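Long-range contacts in GH26A (Muricauda sp. MAR_2010_75, PDB 6Q75), which acts as a family 26 glycoside hydrolase and probably cleaves beta-mannans or related beta-linked polysaccharides: residues 109-114 / 182-187; 147-152 / 199-204; 216-221 / 232-237; 259-264 / 288-293. All blocks are in the same frame, centred on the assembly; numbering follows the deposited sequence.

In the fold
The chain builds a (beta/alpha)8 barrel, and the four contacts follow one another from strand 104-108 to strand 293-299. Contact 1 opens after strand 104-108 and closes 68 residues later, in the loop following strand 170-173. Contact 2 opens within that span, on helix 144-165, and closes beyond it on helix 194-208, so contacts 1 and 2 cross; they also touch, P114 O meeting R148 NE. Contacts 3 and 4 follow in series. Contact 3 closes a short loop from strand 214-221 onto the segment before strand 246-251, and contact 4 ties helix 258-268 to the approach to strand 293-299. Y234 against Q263 and L264 joins contacts 3 and 4.

Contact 1 (109-114 / 182-187); sequences WHVGQP and WFWWGN
One face of the W184 indole is covered by Q113 and P114, where two loops of the (beta/alpha)8 barrel meet, one after strand 104-108 and the other after strand 170-173. Both loops leave the C-terminal ends of barrel strands, the side that carries the active site in this fold. Q113 CG stands 3.7 Å from the centroid of the W184 five-membered ring, 17° off its normal, and P114 CD sits over the six-membered ring on the same face, 4.0 Å from W184 CH2; both are CH-pi contacts. Beyond CG the Q113 chain runs on extended, antiparallel to the W184 side chain, until NE2 bonds to the carbonyl of E129. The second face of W184 is backed by W185, whose CE3 rests 3.3 Å above the plane. With chi1 at 64°, W184 CG is tucked between its own N and carbonyl carbon, which turns the indole back toward the first loop. There W184 NE1 donates to V111 O, 2.9 Å away at 156°; the oxygen lies in the indole plane, although the donor stands above the carbonyl plane. W185 brings an edge to the same oxygen. Replacing W184 with a leucine would probably leave V111 O without its indole donor and open a gap between Q113, P114 and W185. One residue before V111, the imidazole of H110 bonds through ND1 to D78 and lies close to a bound Tris molecule, probably from the crystallisation liquor. F183 CZ lies at the imidazole edge, the two ring planes inclined to each other, 3.5 Å from H110 NE2.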
# COMPACT_ATOMS: atom_id res chain seq x y z
N TRP A 109 0.18 3.65 -5.76
CA TRP A 109 -0.00 4.64 -6.82
C TRP A 109 0.87 5.86 -6.60
O TRP A 109 0.39 6.90 -6.13
CB TRP A 109 -1.48 5.04 -6.91
CG TRP A 109 -1.84 5.98 -8.05
CD1 TRP A 109 -1.21 6.08 -9.27
CD2 TRP A 109 -2.87 6.98 -8.04
NE1 TRP A 109 -1.84 7.06 -10.05
CE2 TRP A 109 -2.84 7.63 -9.30
CE3 TRP A 109 -3.83 7.37 -7.10
CZ2 TRP A 109 -3.75 8.67 -9.65
CZ3 TRP A 109 -4.71 8.40 -7.44
CH2 TRP A 109 -4.65 9.04 -8.70
N HIS A 110 2.16 5.77 -6.90
CA HIS A 110 2.92 7.00 -7.09
C HIS A 110 2.28 7.78 -8.24
O HIS A 110 1.92 7.22 -9.28
CB HIS A 110 4.38 6.74 -7.41
CG HIS A 110 5.18 6.24 -6.25
ND1 HIS A 110 5.55 4.92 -6.12
CD2 HIS A 110 5.70 6.89 -5.18
CE1 HIS A 110 6.28 4.78 -5.02
NE2 HIS A 110 6.39 5.96 -4.44
N VAL A 111 2.15 9.09 -8.04
CA VAL A 111 1.51 9.95 -9.01
C VAL A 111 2.08 11.36 -8.87
O VAL A 111 2.43 11.80 -7.77
CB VAL A 111 -0.02 9.89 -8.80
CG1 VAL A 111 -0.40 10.47 -7.44
CG2 VAL A 111 -0.75 10.61 -9.96
N GLY A 112 2.18 12.07 -9.99
CA GLY A 112 2.58 13.46 -9.96
C GLY A 112 1.43 14.35 -9.52
O GLY A 112 0.37 13.89 -9.09
N GLN A 113 1.64 15.66 -9.65
CA GLN A 113 0.68 16.64 -9.15
C GLN A 113 -0.44 16.86 -10.14
O GLN A 113 -0.26 16.63 -11.34
CB GLN A 113 1.38 17.97 -8.91
CG GLN A 113 2.48 17.83 -7.86
CD GLN A 113 3.19 19.12 -7.63
OE1 GLN A 113 2.58 20.19 -7.64
NE2 GLN A 113 4.50 19.04 -7.45
N PRO A 114 -1.61 17.32 -9.67
CA PRO A 114 -2.68 17.65 -10.61
C PRO A 114 -2.27 18.62 -11.69
O PRO A 114 -2.85 18.60 -12.79
CB PRO A 114 -3.77 18.25 -9.71
CG PRO A 114 -3.61 17.53 -8.41
CD PRO A 114 -2.08 17.39 -8.27
N TRP A 182 8.62 14.26 1.82
CA TRP A 182 9.23 14.15 0.50
C TRP A 182 8.24 14.14 -0.67
O TRP A 182 8.57 14.67 -1.73
CB TRP A 182 10.10 12.90 0.42
CG TRP A 182 9.57 11.66 1.10
CD1 TRP A 182 8.85 10.65 0.51
CD2 TRP A 182 9.74 11.28 2.47
NE1 TRP A 182 8.58 9.66 1.44
CE2 TRP A 182 9.11 10.03 2.65
CE3 TRP A 182 10.35 11.89 3.57
CZ2 TRP A 182 9.07 9.37 3.88
CZ3 TRP A 182 10.34 11.23 4.81
CH2 TRP A 182 9.69 9.98 4.95
N PHE A 183 7.06 13.56 -0.50
CA PHE A 183 6.08 13.55 -1.59
C PHE A 183 5.24 14.82 -1.58
O PHE A 183 5.06 15.46 -0.54
CB PHE A 183 5.16 12.33 -1.46
CG PHE A 183 5.84 11.00 -1.72
CD1 PHE A 183 6.63 10.82 -2.84
CD2 PHE A 183 5.66 9.93 -0.85
CE1 PHE A 183 7.23 9.59 -3.09
CE2 PHE A 183 6.28 8.72 -1.08
CZ PHE A 183 7.05 8.54 -2.20
N TRP A 184 4.68 15.17 -2.75
CA TRP A 184 3.90 16.41 -2.80
C TRP A 184 2.67 16.35 -1.90
O TRP A 184 2.20 17.39 -1.44
CB TRP A 184 3.49 16.74 -4.24
CG TRP A 184 2.56 15.77 -4.92
CD1 TRP A 184 2.91 14.80 -5.81
CD2 TRP A 184 1.13 15.74 -4.83
NE1 TRP A 184 1.77 14.14 -6.25
CE2 TRP A 184 0.67 14.70 -5.67
CE3 TRP A 184 0.19 16.48 -4.10
CZ2 TRP A 184 -0.69 14.37 -5.79
CZ3 TRP A 184 -1.16 16.16 -4.23
CH2 TRP A 184 -1.58 15.11 -5.07
N TRP A 185 2.14 15.16 -1.65
CA TRP A 185 1.00 15.02 -0.75
C TRP A 185 1.41 14.87 0.71
O TRP A 185 0.55 14.63 1.57
CB TRP A 185 0.15 13.81 -1.19
CG TRP A 185 0.89 12.51 -1.13
CD1 TRP A 185 1.05 11.70 -0.02
CD2 TRP A 185 1.51 11.83 -2.21
NE1 TRP A 185 1.78 10.58 -0.36
CE2 TRP A 185 2.07 10.63 -1.69
CE3 TRP A 185 1.70 12.14 -3.57
CZ2 TRP A 185 2.78 9.74 -2.49
CZ3 TRP A 185 2.40 11.26 -4.36
CH2 TRP A 185 2.94 10.06 -3.81
N GLY A 186 2.70 14.98 1.01
CA GLY A 186 3.20 14.73 2.34
C GLY A 186 3.19 15.95 3.24
O GLY A 186 3.21 17.10 2.78
N ASN A 187 3.16 15.68 4.54
CA ASN A 187 3.18 16.70 5.59
C ASN A 187 2.14 17.81 5.36
O ASN A 187 2.44 18.99 5.47
CB ASN A 187 4.57 17.32 5.71
CG ASN A 187 4.71 18.18 6.94
OD1 ASN A 187 4.06 17.94 7.95
ND2 ASN A 187 5.56 19.20 6.87

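Contact 2 (147-152 / 199-204); sequences QRWTQQ and KQLYDR
One face of the W149 indole carries the side chain of Q200, while L201 CA lies in the ring plane at the edge of its six-membered ring; the other flat group, the guanidinium of R204, has T150 CB over the centre of one face. The two segments belong to helices 144-165 and 194-208 of the (beta/alpha)8 barrel, successive in the chain with strand 170-173 between them. The axes of segments 147-152 and 199-204 cross at -56° and come within 11.5 Å, a spacing filled by side chains, chiefly the indole. W149 reaches across with CG anti to its backbone N (chi1 173°), and the aliphatic part of Q200 lies along it, Q200 CG being 3.6 Å from W149 CH2. L201 adds an apolar touch, CD1 to W149 CZ2 at 4.0 Å. No hydrogen bond joins the two segments; the polar ends of W149 and R204 find partners outside them. W149 NE1 bonds to the hydroxyl of Y175, and R204 NE forms a salt bridge with D154, which holds the guanidinium in place across T150. The straight R204 chain passes crosswise to T150, setting its guanidinium over the threonine with R204 CZ 3.8 Å from T150 CB. The threonine is itself fixed by its own helix: T150 OG1 donates to Q147 O at 2.6 Å, an oxygen that also receives Q151 N.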
# COMPACT_ATOMS: atom_id res chain seq x y z
N GLN A 147 -10.56 19.54 -11.33
CA GLN A 147 -10.94 18.82 -12.55
C GLN A 147 -9.80 17.95 -13.05
O GLN A 147 -10.00 16.78 -13.40
CB GLN A 147 -11.37 19.82 -13.63
CG GLN A 147 -11.51 19.19 -14.99
N ARG A 148 -8.58 18.49 -13.07
CA ARG A 148 -7.43 17.71 -13.51
C ARG A 148 -7.16 16.55 -12.56
O ARG A 148 -6.79 15.45 -13.00
CB ARG A 148 -6.20 18.62 -13.63
CG ARG A 148 -6.31 19.65 -14.78
CD ARG A 148 -5.07 20.56 -14.84
NE ARG A 148 -3.87 19.73 -14.93
CZ ARG A 148 -3.40 19.25 -16.08
NH1 ARG A 148 -4.01 19.54 -17.22
NH2 ARG A 148 -2.32 18.49 -16.08
N TRP A 149 -7.35 16.76 -11.25
CA TRP A 149 -7.19 15.66 -10.30
C TRP A 149 -8.22 14.57 -10.57
O TRP A 149 -7.88 13.38 -10.55
CB TRP A 149 -7.30 16.18 -8.86
CG TRP A 149 -7.30 15.11 -7.81
CD1 TRP A 149 -6.21 14.55 -7.18
CD2 TRP A 149 -8.45 14.43 -7.29
NE1 TRP A 149 -6.63 13.58 -6.28
CE2 TRP A 149 -8.00 13.49 -6.34
CE3 TRP A 149 -9.83 14.53 -7.54
CZ2 TRP A 149 -8.88 12.66 -5.62
CZ3 TRP A 149 -10.70 13.70 -6.83
CH2 TRP A 149 -10.22 12.78 -5.89
N THR A 150 -9.47 14.94 -10.86
CA THR A 150 -10.44 13.89 -11.13
C THR A 150 -10.04 13.05 -12.34
O THR A 150 -10.24 11.83 -12.36
CB THR A 150 -11.84 14.46 -11.33
OG1 THR A 150 -11.85 15.25 -12.53
CG2 THR A 150 -12.28 15.29 -10.13
N GLN A 151 -9.45 13.69 -13.37
CA GLN A 151 -9.07 12.94 -14.57
C GLN A 151 -7.92 11.99 -14.29
O GLN A 151 -7.87 10.88 -14.84
CB GLN A 151 -8.68 13.90 -15.69
CG GLN A 151 -9.82 14.76 -16.15
CD GLN A 151 -9.36 15.81 -17.14
OE1 GLN A 151 -8.16 15.96 -17.40
NE2 GLN A 151 -10.31 16.55 -17.69
N GLN A 152 -6.97 12.40 -13.45
CA GLN A 152 -5.88 11.50 -13.09
C GLN A 152 -6.37 10.33 -12.26
O GLN A 152 -5.90 9.20 -12.43
CB GLN A 152 -4.81 12.28 -12.33
CG GLN A 152 -4.09 13.29 -13.20
CD GLN A 152 -3.26 14.27 -12.39
OE1 GLN A 152 -3.41 14.38 -11.17
NE2 GLN A 152 -2.39 15.01 -13.07
N LYS A 199 -10.31 11.60 1.94
CA LYS A 199 -11.76 11.45 1.85
C LYS A 199 -12.27 11.76 0.45
O LYS A 199 -13.25 11.15 -0.01
CB LYS A 199 -12.44 12.36 2.87
CG LYS A 199 -12.11 12.01 4.32
CD LYS A 199 -12.62 13.12 5.21
CE LYS A 199 -11.91 13.22 6.54
NZ LYS A 199 -12.39 14.46 7.22
N GLN A 200 -11.63 12.71 -0.25
CA GLN A 200 -12.03 13.03 -1.62
C GLN A 200 -11.75 11.86 -2.56
O GLN A 200 -12.55 11.54 -3.44
CB GLN A 200 -11.32 14.30 -2.10
CG GLN A 200 -11.85 14.86 -3.41
CD GLN A 200 -11.22 16.21 -3.74
OE1 GLN A 200 -10.34 16.31 -4.60
NE2 GLN A 200 -11.64 17.23 -3.03
N LEU A 201 -10.59 11.22 -2.39
CA LEU A 201 -10.30 10.03 -3.19
C LEU A 201 -11.28 8.92 -2.85
O LEU A 201 -11.76 8.20 -3.73
CB LEU A 201 -8.86 9.57 -2.95
CG LEU A 201 -8.46 8.34 -3.78
CD1 LEU A 201 -8.31 8.73 -5.24
CD2 LEU A 201 -7.13 7.74 -3.30
N TYR A 202 -11.57 8.75 -1.56
CA TYR A 202 -12.49 7.71 -1.13
C TYR A 202 -13.85 7.91 -1.78
O TYR A 202 -14.43 6.98 -2.35
CB TYR A 202 -12.60 7.71 0.39
CG TYR A 202 -13.39 6.55 0.94
CD1 TYR A 202 -14.78 6.58 0.93
CD2 TYR A 202 -12.76 5.42 1.48
CE1 TYR A 202 -15.53 5.54 1.41
CE2 TYR A 202 -13.52 4.36 1.98
CZ TYR A 202 -14.90 4.43 1.94
OH TYR A 202 -15.71 3.41 2.42
N ASP A 203 -14.37 9.14 -1.70
CA ASP A 203 -15.65 9.45 -2.32
C ASP A 203 -15.62 9.15 -3.81
O ASP A 203 -16.58 8.59 -4.36
CB ASP A 203 -16.02 10.92 -2.05
CG ASP A 203 -17.34 11.33 -2.68
OD1 ASP A 203 -18.41 10.82 -2.27
OD2 ASP A 203 -17.31 12.19 -3.58
N ARG A 204 -14.55 9.54 -4.51
CA ARG A 204 -14.57 9.32 -5.95
C ARG A 204 -14.52 7.84 -6.29
O ARG A 204 -15.21 7.37 -7.19
CB ARG A 204 -13.42 10.06 -6.64
CG ARG A 204 -13.53 9.92 -8.17
CD ARG A 204 -12.93 11.08 -8.98
NE ARG A 204 -13.40 11.04 -10.37
CZ ARG A 204 -14.46 11.70 -10.83
NH1 ARG A 204 -15.19 12.46 -10.03
NH2 ARG A 204 -14.81 11.60 -12.11

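Contact 3 (216-221 / 232-237); sequences WVWNAN and YDYKDF
W218 makes the one hydrogen bond of this contact, donating from NE1 to F237 O at 2.9 Å. The bond is bent, 143° at the hydrogen, and the indole nitrogen stands above the F237 carbonyl plane. A second carbonyl, that of Y234, faces the edge of the same indole, with Y234 O 3.4 Å from W218 CH2. Apolar touches run alongside these polar ones. W218 CH2 meets Y234 CB, which lies in the indole plane, and W218 CZ2 comes 4.2 Å from F237 CB. A chi1 of 179° swings the W218 ring out from strand 214-221, a strand of the (beta/alpha)8 barrel, to Y234 and F237, which flank a short 3-10 segment in the loop that precedes strand 246-251. Edge-to-face pairs with W198 and Y238 hold the indole further. The Y234 ring lies across the end of the strand. A220 CB approaches its edge, 3.6 Å from Y234 CD1, and N221 O lies 3.2 Å from Y234 CE1. N221 O is itself hydrogen-bonded by N179 ND2. Beyond the ring, the Y234 hydroxyl is hydrogen-bonded to T249 OG1.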
# COMPACT_ATOMS: atom_id res chain seq x y z
N TRP A 216 -9.07 -0.54 2.16
CA TRP A 216 -8.37 0.75 2.20
C TRP A 216 -7.23 0.68 3.20
O TRP A 216 -7.45 0.63 4.41
CB TRP A 216 -9.33 1.89 2.53
CG TRP A 216 -10.18 2.21 1.32
CD1 TRP A 216 -11.23 1.48 0.83
CD2 TRP A 216 -9.96 3.28 0.39
NE1 TRP A 216 -11.71 2.07 -0.32
CE2 TRP A 216 -10.94 3.17 -0.61
CE3 TRP A 216 -9.05 4.34 0.33
CZ2 TRP A 216 -11.02 4.07 -1.68
CZ3 TRP A 216 -9.14 5.23 -0.72
CH2 TRP A 216 -10.14 5.10 -1.70
N VAL A 217 -6.00 0.74 2.68
CA VAL A 217 -4.81 0.62 3.52
C VAL A 217 -4.21 2.01 3.63
O VAL A 217 -3.72 2.56 2.64
CB VAL A 217 -3.79 -0.37 2.96
CG1 VAL A 217 -2.59 -0.49 3.96
CG2 VAL A 217 -4.44 -1.74 2.70
N TRP A 218 -4.24 2.56 4.85
CA TRP A 218 -3.61 3.84 5.16
C TRP A 218 -2.17 3.53 5.54
O TRP A 218 -1.93 2.93 6.58
CB TRP A 218 -4.38 4.51 6.30
CG TRP A 218 -3.86 5.85 6.77
CD1 TRP A 218 -4.21 7.10 6.29
CD2 TRP A 218 -2.96 6.08 7.85
NE1 TRP A 218 -3.56 8.08 7.01
CE2 TRP A 218 -2.79 7.48 7.97
CE3 TRP A 218 -2.27 5.23 8.73
CZ2 TRP A 218 -1.95 8.05 8.93
CZ3 TRP A 218 -1.43 5.81 9.68
CH2 TRP A 218 -1.29 7.19 9.78
N ASN A 219 -1.22 3.91 4.67
CA ASN A 219 0.17 3.42 4.73
C ASN A 219 1.08 4.62 4.98
O ASN A 219 1.38 5.38 4.06
CB ASN A 219 0.53 2.71 3.42
CG ASN A 219 1.80 1.85 3.49
OD1 ASN A 219 1.96 0.92 2.70
ND2 ASN A 219 2.71 2.16 4.44
N ALA A 220 1.55 4.77 6.22
CA ALA A 220 2.42 5.87 6.60
C ALA A 220 3.88 5.44 6.53
O ALA A 220 4.22 4.34 6.08
CB ALA A 220 2.06 6.35 8.01
N ASN A 221 4.77 6.33 6.96
CA ASN A 221 6.19 6.04 7.14
C ASN A 221 6.53 6.00 8.62
O ASN A 221 5.95 6.73 9.42
CB ASN A 221 7.06 7.11 6.47
CG ASN A 221 8.44 6.59 6.07
OD1 ASN A 221 8.61 6.06 4.98
ND2 ASN A 221 9.42 6.73 6.96
N TYR A 232 6.34 12.77 10.33
CA TYR A 232 5.73 13.25 11.56
C TYR A 232 4.80 12.19 12.14
O TYR A 232 4.69 11.07 11.64
CB TYR A 232 5.04 14.59 11.26
CG TYR A 232 6.10 15.65 10.95
CD1 TYR A 232 6.95 16.10 11.94
CD2 TYR A 232 6.27 16.14 9.66
CE1 TYR A 232 7.94 17.04 11.67
CE2 TYR A 232 7.25 17.08 9.38
CZ TYR A 232 8.08 17.53 10.40
OH TYR A 232 9.06 18.46 10.14
N ASP A 233 4.15 12.55 13.25
CA ASP A 233 3.34 11.60 14.00
C ASP A 233 2.21 11.02 13.16
O ASP A 233 1.54 11.73 12.40
CB ASP A 233 2.73 12.28 15.23
CG ASP A 233 3.75 12.55 16.33
OD1 ASP A 233 4.76 11.83 16.43
OD2 ASP A 233 3.52 13.49 17.12
N TYR A 234 1.97 9.72 13.34
CA TYR A 234 0.91 9.03 12.60
C TYR A 234 -0.43 9.74 12.72
O TYR A 234 -1.13 9.94 11.72
CB TYR A 234 0.77 7.60 13.12
CG TYR A 234 1.95 6.66 12.82
CD1 TYR A 234 2.51 6.60 11.54
CD2 TYR A 234 2.45 5.81 13.80
CE1 TYR A 234 3.53 5.71 11.26
CE2 TYR A 234 3.49 4.91 13.53
CZ TYR A 234 4.03 4.88 12.25
OH TYR A 234 5.04 4.00 11.96
N LYS A 235 -0.81 10.11 13.95
CA LYS A 235 -2.17 10.58 14.19
C LYS A 235 -2.47 11.88 13.47
O LYS A 235 -3.65 12.14 13.16
CB LYS A 235 -2.40 10.76 15.69
CG LYS A 235 -1.63 11.89 16.33
CD LYS A 235 -2.05 12.09 17.77
CE LYS A 235 -0.98 12.83 18.55
N ASP A 236 -1.45 12.68 13.13
CA ASP A 236 -1.68 13.97 12.47
C ASP A 236 -2.18 13.84 11.04
O ASP A 236 -2.54 14.86 10.43
CB ASP A 236 -0.40 14.81 12.49
CG ASP A 236 -0.04 15.31 13.87
OD1 ASP A 236 -0.88 15.19 14.80
OD2 ASP A 236 1.06 15.89 14.03
N PHE A 237 -2.21 12.63 10.49
CA PHE A 237 -2.61 12.43 9.11
C PHE A 237 -3.65 11.34 8.95
O PHE A 237 -3.88 10.87 7.82
CB PHE A 237 -1.38 12.11 8.26
CG PHE A 237 -0.27 13.10 8.45
CD1 PHE A 237 0.68 12.90 9.43
CD2 PHE A 237 -0.23 14.27 7.69
CE1 PHE A 237 1.69 13.82 9.63
CE2 PHE A 237 0.78 15.20 7.87
CZ PHE A 237 1.76 14.97 8.84

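Contact 4 (259-264 / 288-293)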
# COMPACT_ATOMS: atom_id res chain seq x y z
N LYS A 259 8.54 1.27 20.02
CA LYS A 259 7.70 2.44 20.26
C LYS A 259 6.87 2.78 19.03
O LYS A 259 5.69 3.15 19.16
CB LYS A 259 8.56 3.63 20.66
N ASP A 260 7.46 2.71 17.83
CA ASP A 260 6.70 2.96 16.60
C ASP A 260 5.58 1.94 16.42
O ASP A 260 4.46 2.29 16.03
CB ASP A 260 7.61 2.91 15.38
CG ASP A 260 8.63 4.03 15.35
OD1 ASP A 260 8.58 4.95 16.19
OD2 ASP A 260 9.52 3.96 14.48
N TYR A 261 5.89 0.65 16.66
CA TYR A 261 4.83 -0.37 16.67
C TYR A 261 3.74 -0.00 17.67
O TYR A 261 2.55 -0.04 17.33
CB TYR A 261 5.45 -1.73 16.99
CG TYR A 261 4.53 -2.91 17.23
CD1 TYR A 261 4.01 -3.65 16.17
CD2 TYR A 261 4.26 -3.35 18.53
CE1 TYR A 261 3.21 -4.78 16.43
CE2 TYR A 261 3.48 -4.45 18.77
CZ TYR A 261 2.97 -5.17 17.73
OH TYR A 261 2.20 -6.28 18.03
N ASP A 262 4.12 0.39 18.89
CA ASP A 262 3.11 0.76 19.89
C ASP A 262 2.26 1.95 19.42
O ASP A 262 1.03 1.97 19.65
CB ASP A 262 3.79 1.11 21.21
CG ASP A 262 4.34 -0.11 21.94
OD1 ASP A 262 3.91 -1.25 21.65
OD2 ASP A 262 5.20 0.09 22.82
N GLN A 263 2.88 2.94 18.76
CA GLN A 263 2.13 4.09 18.24
C GLN A 263 1.09 3.69 17.21
O GLN A 263 -0.04 4.19 17.24
CB GLN A 263 3.08 5.09 17.57
CG GLN A 263 2.58 6.55 17.45
CD GLN A 263 3.57 7.47 16.67
OE1 GLN A 263 4.55 6.99 16.11
NE2 GLN A 263 3.14 8.71 16.41
N LEU A 264 1.44 2.78 16.31
CA LEU A 264 0.49 2.42 15.27
C LEU A 264 -0.61 1.54 15.81
O LEU A 264 -1.76 1.70 15.40
CB LEU A 264 1.20 1.70 14.13
CG LEU A 264 0.43 1.66 12.81
CD1 LEU A 264 0.30 3.05 12.21
CD2 LEU A 264 1.16 0.72 11.86
N GLU A 288 8.35 -11.99 16.96
CA GLU A 288 7.84 -12.48 18.24
C GLU A 288 7.42 -11.32 19.13
O GLU A 288 6.41 -11.39 19.83
CB GLU A 288 8.91 -13.33 18.92
CG GLU A 288 8.52 -13.86 20.28
N ALA A 289 8.18 -10.23 19.10
CA ALA A 289 7.88 -9.06 19.92
C ALA A 289 6.79 -8.20 19.31
O ALA A 289 6.17 -7.41 20.03
CB ALA A 289 9.12 -8.18 20.04
N GLN A 290 6.55 -8.34 18.01
CA GLN A 290 5.62 -7.48 17.27
C GLN A 290 4.67 -8.34 16.43
O GLN A 290 4.63 -8.26 15.19
CB GLN A 290 6.40 -6.48 16.41
CG GLN A 290 7.23 -5.54 17.28
CD GLN A 290 8.18 -4.63 16.52
OE1 GLN A 290 7.98 -4.40 15.32
NE2 GLN A 290 9.18 -4.12 17.18
N PRO A 291 3.85 -9.15 17.10
CA PRO A 291 3.08 -10.18 16.38
C PRO A 291 1.92 -9.62 15.58
O PRO A 291 1.37 -10.34 14.75
CB PRO A 291 2.59 -11.10 17.51
CG PRO A 291 2.49 -10.19 18.69
CD PRO A 291 3.59 -9.16 18.54
N LYS A 292 1.54 -8.38 15.81
CA LYS A 292 0.36 -7.86 15.13
C LYS A 292 0.60 -7.51 13.66
O LYS A 292 -0.37 -7.28 12.93
CB LYS A 292 -0.16 -6.63 15.89
CG LYS A 292 -0.89 -6.97 17.19
CD LYS A 292 -1.28 -5.71 17.93
CE LYS A 292 -1.64 -6.00 19.38
NZ LYS A 292 -2.99 -6.56 19.52
N TRP A 293 1.85 -7.46 13.19
CA TRP A 293 2.06 -7.19 11.77
C TRP A 293 1.41 -8.29 10.94
O TRP A 293 1.70 -9.47 11.13
CB TRP A 293 3.55 -7.08 11.44
CG TRP A 293 4.30 -5.98 12.12
CD1 TRP A 293 5.39 -6.13 12.95
CD2 TRP A 293 4.10 -4.56 11.98
NE1 TRP A 293 5.86 -4.89 13.34
CE2 TRP A 293 5.08 -3.92 12.77
CE3 TRP A 293 3.16 -3.77 11.29
CZ2 TRP A 293 5.16 -2.54 12.88
CZ3 TRP A 293 3.26 -2.39 11.40
CH2 TRP A 293 4.25 -1.79 12.19
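Y261 of helix 258-268 lays its ring against Q290 and W293, in the turn between helix 284-289 and strand 293-299 of the (beta/alpha)8 barrel. Its CB lies 4.0 Å from Q290 CD, and CG faces Q290 CG. Next, Y261 CD1 meets the face of the W293 indole, 3.6 Å from W293 CE2, in an edge-to-face pair with planes at 60°, while CD2 lies near Q290 CG. CE1 is close to Q290 CB, which makes a CH-pi contact over the phenol ring; CE2 lies near Q290 CA, and Y261 CZ comes 3.5 Å from Q290 CA. At the tip, Y261 OH accepts the backbone N-H of K292, with K292 N 3.1 Å from Y261 OH (153°). P291 CD and K292 CB also crowd this oxygen. The partners are themselves locked together: W293 NE1 donates to a lone pair of Q290 OE1 at 2.9 Å, nearly straight, while Q290 NE2 bonds to Q258 OE1 and Y256 O. A phenylalanine in place of Y261 would probably keep the ring contacts but leave the K292 N-H without its acceptor. Covered on one face by Q290 and abutted at its edge by W293, the ring is held by apolar contacts, while the single bond from K292 N fixes where the turn sits on its hydroxyl.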